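Local atomic coordinates of isomaltodextranase (Arthrobacter globiformis, PDB entry 5AWO), a protein that hydrolyses alpha-1,6-glucosidic linkages in polysaccharides, removing successive isomaltose units from the non-reducing chain ends. Residues L169-V174 and Q216-H221; S341-A346 and Q366-G371. All blocks are in the same frame, centred on the assembly; numbering follows the deposited sequence.

Interaction 1. Residues L169-V174 and Q216-H221; sequences LYWLDV and QVNAPH
The indole of Trp-171 is met by two side chains of the 216-221 loop: the amide of Asn-218 at its pyrrole edge and the imidazole of His-221 beside CD1. Asn-218 arrives close to the indole plane, its CG 3.4 Å from Trp-171 NE1, while its own amide plane is turned 70° against the ring. With its CG between the backbone N and the carbonyl carbon (chi1 61°), Asn-218 delivers the amide directly to that edge. His-221 comes at a slant: its CE1 is 3.6 Å from Trp-171 CD1 and 3.7 Å from Trp-171 CB. The imidazole and the five-membered ring of the indole are inclined at 66°, with centroids 5.1 Å apart. Both imidazole nitrogens are engaged elsewhere, NE2 with Asp-158 and ND1 with the carbonyl O of Tyr-206, which fixes the ring's rotation; the carboxylate of Asp-158 would probably favour the protonated form.

Both segments belong to the beta-to-alpha connections of the GH27 TIM barrel. Strand 169-172 pairs antiparallel with strand 129-131 in the excursion after barrel strand 120-124, and the loop 216-221 lies between barrel strand 197-200 and helix 223-237. The Trp-171 side chain is about 8 Å from that of Asp-201, the probable nucleophile. Trp-129 stacks on the indole and Tyr-206 meets it edge-to-face, completing a dense aromatic cluster.

Packing thins beyond this cluster. The CB of Leu-172 points away from the loop, which meets little more than the leucine's carbonyl, with Leu-172 O 4.4 Å from His-221 CD2. Asp-173, partly exposed, directs its carboxylate to Lys-176 in a salt bridge and to Thr-175 in a hydrogen bond. Pro-220, whose CB is directed away from the strand, is exposed to solvent.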
# COMPACT_ATOMS: atom_id res chain seq x y z
N LEU A 169 10.15 -14.54 23.34
CA LEU A 169 9.27 -14.96 22.26
C LEU A 169 9.99 -15.98 21.41
O LEU A 169 11.13 -15.75 20.99
CB LEU A 169 8.90 -13.76 21.36
CG LEU A 169 8.16 -12.59 22.02
CD1 LEU A 169 8.09 -11.37 21.13
CD2 LEU A 169 6.77 -13.02 22.43
N TYR A 170 9.37 -17.14 21.17
CA TYR A 170 9.87 -18.05 20.18
C TYR A 170 9.39 -17.68 18.80
O TYR A 170 8.30 -17.12 18.66
CB TYR A 170 9.38 -19.48 20.44
CG TYR A 170 9.99 -20.17 21.63
CD1 TYR A 170 9.42 -20.07 22.89
CD2 TYR A 170 11.13 -20.95 21.48
CE1 TYR A 170 10.00 -20.71 23.99
CE2 TYR A 170 11.70 -21.59 22.57
CZ TYR A 170 11.12 -21.47 23.81
OH TYR A 170 11.69 -22.11 24.91
N TRP A 171 10.15 -18.03 17.77
CA TRP A 171 9.59 -18.12 16.45
C TRP A 171 8.96 -19.50 16.29
O TRP A 171 9.56 -20.52 16.62
CB TRP A 171 10.65 -17.94 15.37
CG TRP A 171 11.08 -16.52 15.11
CD1 TRP A 171 12.37 -16.05 15.13
CD2 TRP A 171 10.26 -15.42 14.69
NE1 TRP A 171 12.39 -14.73 14.81
CE2 TRP A 171 11.12 -14.31 14.52
CE3 TRP A 171 8.90 -15.26 14.45
CZ2 TRP A 171 10.65 -13.05 14.11
CZ3 TRP A 171 8.43 -14.01 14.04
CH2 TRP A 171 9.30 -12.92 13.88
N LEU A 172 7.74 -19.52 15.78
CA LEU A 172 7.02 -20.75 15.47
C LEU A 172 7.76 -21.59 14.47
O LEU A 172 8.32 -21.07 13.53
CB LEU A 172 5.65 -20.38 14.89
CG LEU A 172 4.81 -21.52 14.30
CD1 LEU A 172 4.37 -22.41 15.43
CD2 LEU A 172 3.63 -20.96 13.53
N ASP A 173 7.77 -22.91 14.67
CA ASP A 173 8.23 -23.85 13.67
C ASP A 173 7.06 -24.31 12.82
O ASP A 173 6.25 -25.15 13.24
CB ASP A 173 8.92 -25.05 14.31
CG ASP A 173 9.45 -26.03 13.29
OD1 ASP A 173 9.28 -25.85 12.07
OD2 ASP A 173 10.06 -27.01 13.75
N VAL A 174 6.94 -23.75 11.62
CA VAL A 174 5.81 -24.04 10.74
C VAL A 174 5.76 -25.48 10.22
O VAL A 174 4.75 -25.88 9.62
CB VAL A 174 5.68 -23.04 9.56
CG1 VAL A 174 5.56 -21.62 10.07
CG2 VAL A 174 6.84 -23.17 8.58
N GLN A 216 23.62 -10.90 12.50
CA GLN A 216 22.76 -12.05 12.75
C GLN A 216 21.95 -11.77 13.99
O GLN A 216 22.48 -11.39 15.05
CB GLN A 216 23.57 -13.34 13.02
CG GLN A 216 24.62 -13.68 12.00
CD GLN A 216 24.04 -13.99 10.65
OE1 GLN A 216 22.91 -14.47 10.54
NE2 GLN A 216 24.84 -13.78 9.60
N VAL A 217 20.63 -11.91 13.87
CA VAL A 217 19.77 -11.62 15.01
C VAL A 217 19.09 -12.86 15.60
O VAL A 217 18.81 -12.89 16.79
CB VAL A 217 18.73 -10.55 14.66
CG1 VAL A 217 19.43 -9.21 14.47
CG2 VAL A 217 17.91 -10.93 13.45
N ASN A 218 18.77 -13.83 14.75
CA ASN A 218 18.23 -15.11 15.23
C ASN A 218 18.35 -16.19 14.16
O ASN A 218 18.96 -15.95 13.11
CB ASN A 218 16.80 -14.94 15.78
CG ASN A 218 15.78 -14.44 14.77
OD1 ASN A 218 15.60 -15.02 13.67
ND2 ASN A 218 15.09 -13.40 15.15
N ALA A 219 17.82 -17.38 14.43
CA ALA A 219 17.83 -18.44 13.43
C ALA A 219 17.04 -18.05 12.18
O ALA A 219 15.99 -17.43 12.30
CB ALA A 219 17.24 -19.72 14.02
N PRO A 220 17.52 -18.44 10.99
CA PRO A 220 16.73 -18.31 9.78
C PRO A 220 15.62 -19.37 9.74
O PRO A 220 15.78 -20.45 10.33
CB PRO A 220 17.75 -18.54 8.67
CG PRO A 220 18.69 -19.52 9.27
CD PRO A 220 18.80 -19.14 10.71
N HIS A 221 14.56 -19.11 9.00
CA HIS A 221 13.50 -20.12 8.79
C HIS A 221 13.25 -20.49 7.35
O HIS A 221 12.53 -21.46 7.09
CB HIS A 221 12.24 -19.71 9.54
CG HIS A 221 12.49 -19.61 11.00
ND1 HIS A 221 13.02 -18.49 11.58
CD2 HIS A 221 12.44 -20.55 11.97
CE1 HIS A 221 13.22 -18.72 12.87
NE2 HIS A 221 12.89 -19.97 13.13

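Interaction 2. Residues S341-A346 and Q366-G371; sequences SPLAIA and QLNADG
Asn-368 reaches from the last turns of helix 362-370 toward Leu-343, and the two side chains meet from opposite directions. Asn-368 CB lies 3.8 Å from Leu-343 CD1, the methyl that makes the closest contacts of this leucine. With CG anti to the backbone N (chi1 164°), the amide is carried outward from the helix, and Asn-368 CG stands 3.7 Å from Leu-343 CD1. At the tip the functions divide. Asn-368 ND2 rests against the leucine at 3.7 Å from Leu-343 CD1, yet its polar demand is met by a water, 2.8 Å from Asn-368 ND2, and by the carbonyl O of Gly-37. OD1 accepts from Arg-39 NE. An amide held at both ends in this way has its orientation fixed. The water donates in turn to the carbonyl of Ser-341, 2.8 Å from Ser-341 O, so it bridges helix and strand entry where the direct approach is too long.

Each segment also carries hydrogen bonds of its own. Ser-341 OG donates to Pro-342 O on a lone pair in the carbonyl plane (2.9 Å). On the helix, Gln-366 NE2 donates to Asp-370 OD1 (2.9 Å), and Gly-371, with positive phi, closes the last turn in a Schellman motif.

Leu-343 begins the eighth strand of the TIM barrel, 343-345, which runs parallel to strand 39-42. The Leu-343 side chain also packs against Met-333, Met-336 and Val-337 of helix 326-339, while Leu-367 of helix 362-370 touches Ile-462 on strand 460-466 of the beta sandwich that is C-terminal to the barrel in the alpha-galactosidase family.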
# COMPACT_ATOMS: atom_id res chain seq x y z
N SER A 341 -0.43 6.14 0.84
CA SER A 341 -0.04 5.44 2.05
C SER A 341 -1.10 5.52 3.11
O SER A 341 -1.90 6.44 3.14
CB SER A 341 1.23 6.11 2.59
OG SER A 341 1.74 5.56 3.80
N PRO A 342 -1.06 4.59 4.08
CA PRO A 342 -1.71 4.89 5.36
C PRO A 342 -1.32 6.27 5.90
O PRO A 342 -0.17 6.73 5.67
CB PRO A 342 -1.16 3.82 6.30
CG PRO A 342 0.11 3.36 5.64
CD PRO A 342 -0.22 3.39 4.18
N LEU A 343 -2.25 6.89 6.60
CA LEU A 343 -2.02 8.18 7.25
C LEU A 343 -2.03 7.87 8.72
O LEU A 343 -3.09 7.78 9.34
CB LEU A 343 -3.10 9.20 6.85
CG LEU A 343 -3.25 9.38 5.33
CD1 LEU A 343 -4.40 10.33 5.02
CD2 LEU A 343 -1.96 9.83 4.66
N ALA A 344 -0.85 7.63 9.29
CA ALA A 344 -0.66 7.11 10.62
C ALA A 344 -0.04 8.18 11.51
O ALA A 344 1.18 8.45 11.43
CB ALA A 344 0.22 5.87 10.56
N ILE A 345 -0.87 8.77 12.35
CA ILE A 345 -0.41 9.77 13.31
C ILE A 345 0.27 9.07 14.48
O ILE A 345 -0.31 8.12 15.03
CB ILE A 345 -1.58 10.57 13.88
CG1 ILE A 345 -2.35 11.31 12.78
CG2 ILE A 345 -1.11 11.61 14.90
CD1 ILE A 345 -3.68 11.87 13.23
N ALA A 346 1.48 9.50 14.84
CA ALA A 346 2.15 9.02 16.05
C ALA A 346 2.35 10.10 17.11
O ALA A 346 2.77 9.78 18.21
CB ALA A 346 3.47 8.34 15.74
N GLN A 366 -9.49 14.50 1.35
CA GLN A 366 -10.42 14.03 0.34
C GLN A 366 -9.69 13.22 -0.72
O GLN A 366 -10.25 12.27 -1.26
CB GLN A 366 -11.19 15.18 -0.29
CG GLN A 366 -12.39 14.73 -1.09
CD GLN A 366 -13.47 14.13 -0.22
OE1 GLN A 366 -13.83 14.72 0.79
NE2 GLN A 366 -13.95 12.94 -0.58
N LEU A 367 -8.42 13.55 -1.02
CA LEU A 367 -7.64 12.74 -1.97
C LEU A 367 -7.50 11.29 -1.46
O LEU A 367 -7.67 10.32 -2.20
CB LEU A 367 -6.26 13.34 -2.20
CG LEU A 367 -6.20 14.65 -2.99
CD1 LEU A 367 -4.79 15.23 -2.98
CD2 LEU A 367 -6.67 14.48 -4.43
N ASN A 368 -7.20 11.16 -0.19
CA ASN A 368 -7.14 9.84 0.45
C ASN A 368 -8.49 9.12 0.44
O ASN A 368 -8.56 7.95 0.07
CB ASN A 368 -6.53 9.93 1.85
CG ASN A 368 -6.80 8.69 2.69
OD1 ASN A 368 -7.86 8.56 3.26
ND2 ASN A 368 -5.83 7.78 2.78
N ALA A 369 -9.56 9.83 0.79
CA ALA A 369 -10.90 9.23 0.77
C ALA A 369 -11.27 8.76 -0.62
O ALA A 369 -11.90 7.68 -0.77
CB ALA A 369 -11.96 10.20 1.26
N ASP A 370 -10.92 9.56 -1.63
CA ASP A 370 -11.28 9.22 -3.02
C ASP A 370 -10.39 8.10 -3.60
O ASP A 370 -10.68 7.57 -4.68
CB ASP A 370 -11.27 10.45 -3.93
CG ASP A 370 -12.34 11.50 -3.55
OD1 ASP A 370 -13.25 11.18 -2.74
OD2 ASP A 370 -12.23 12.65 -4.04
N GLY A 371 -9.32 7.73 -2.91
CA GLY A 371 -8.47 6.60 -3.32
C GLY A 371 -7.33 6.96 -4.23
O GLY A 371 -6.99 6.23 -5.16
O HOH W 1 -3.33 8.40 1.71

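In the fold
Both contacts are largely buried, but they occupy different places in the chain, with centres 34 Å apart and nearest atoms about 20 Å apart. Interaction 1 lies peripherally, about 27 Å from the chain centre, and joins a strand and a loop of two beta-to-alpha connections on the catalytic side of the barrel; interaction 2 is about 11 Å from that centre and joins the last barrel strand to the helix that follows it. They share no strand or helix. Each has one partly exposed residue, His-221 and Asn-368; the first is dominated by aromatic rings, whereas the second sets one methyl group against an amide whose polar atoms are served by water, backbone and arginine.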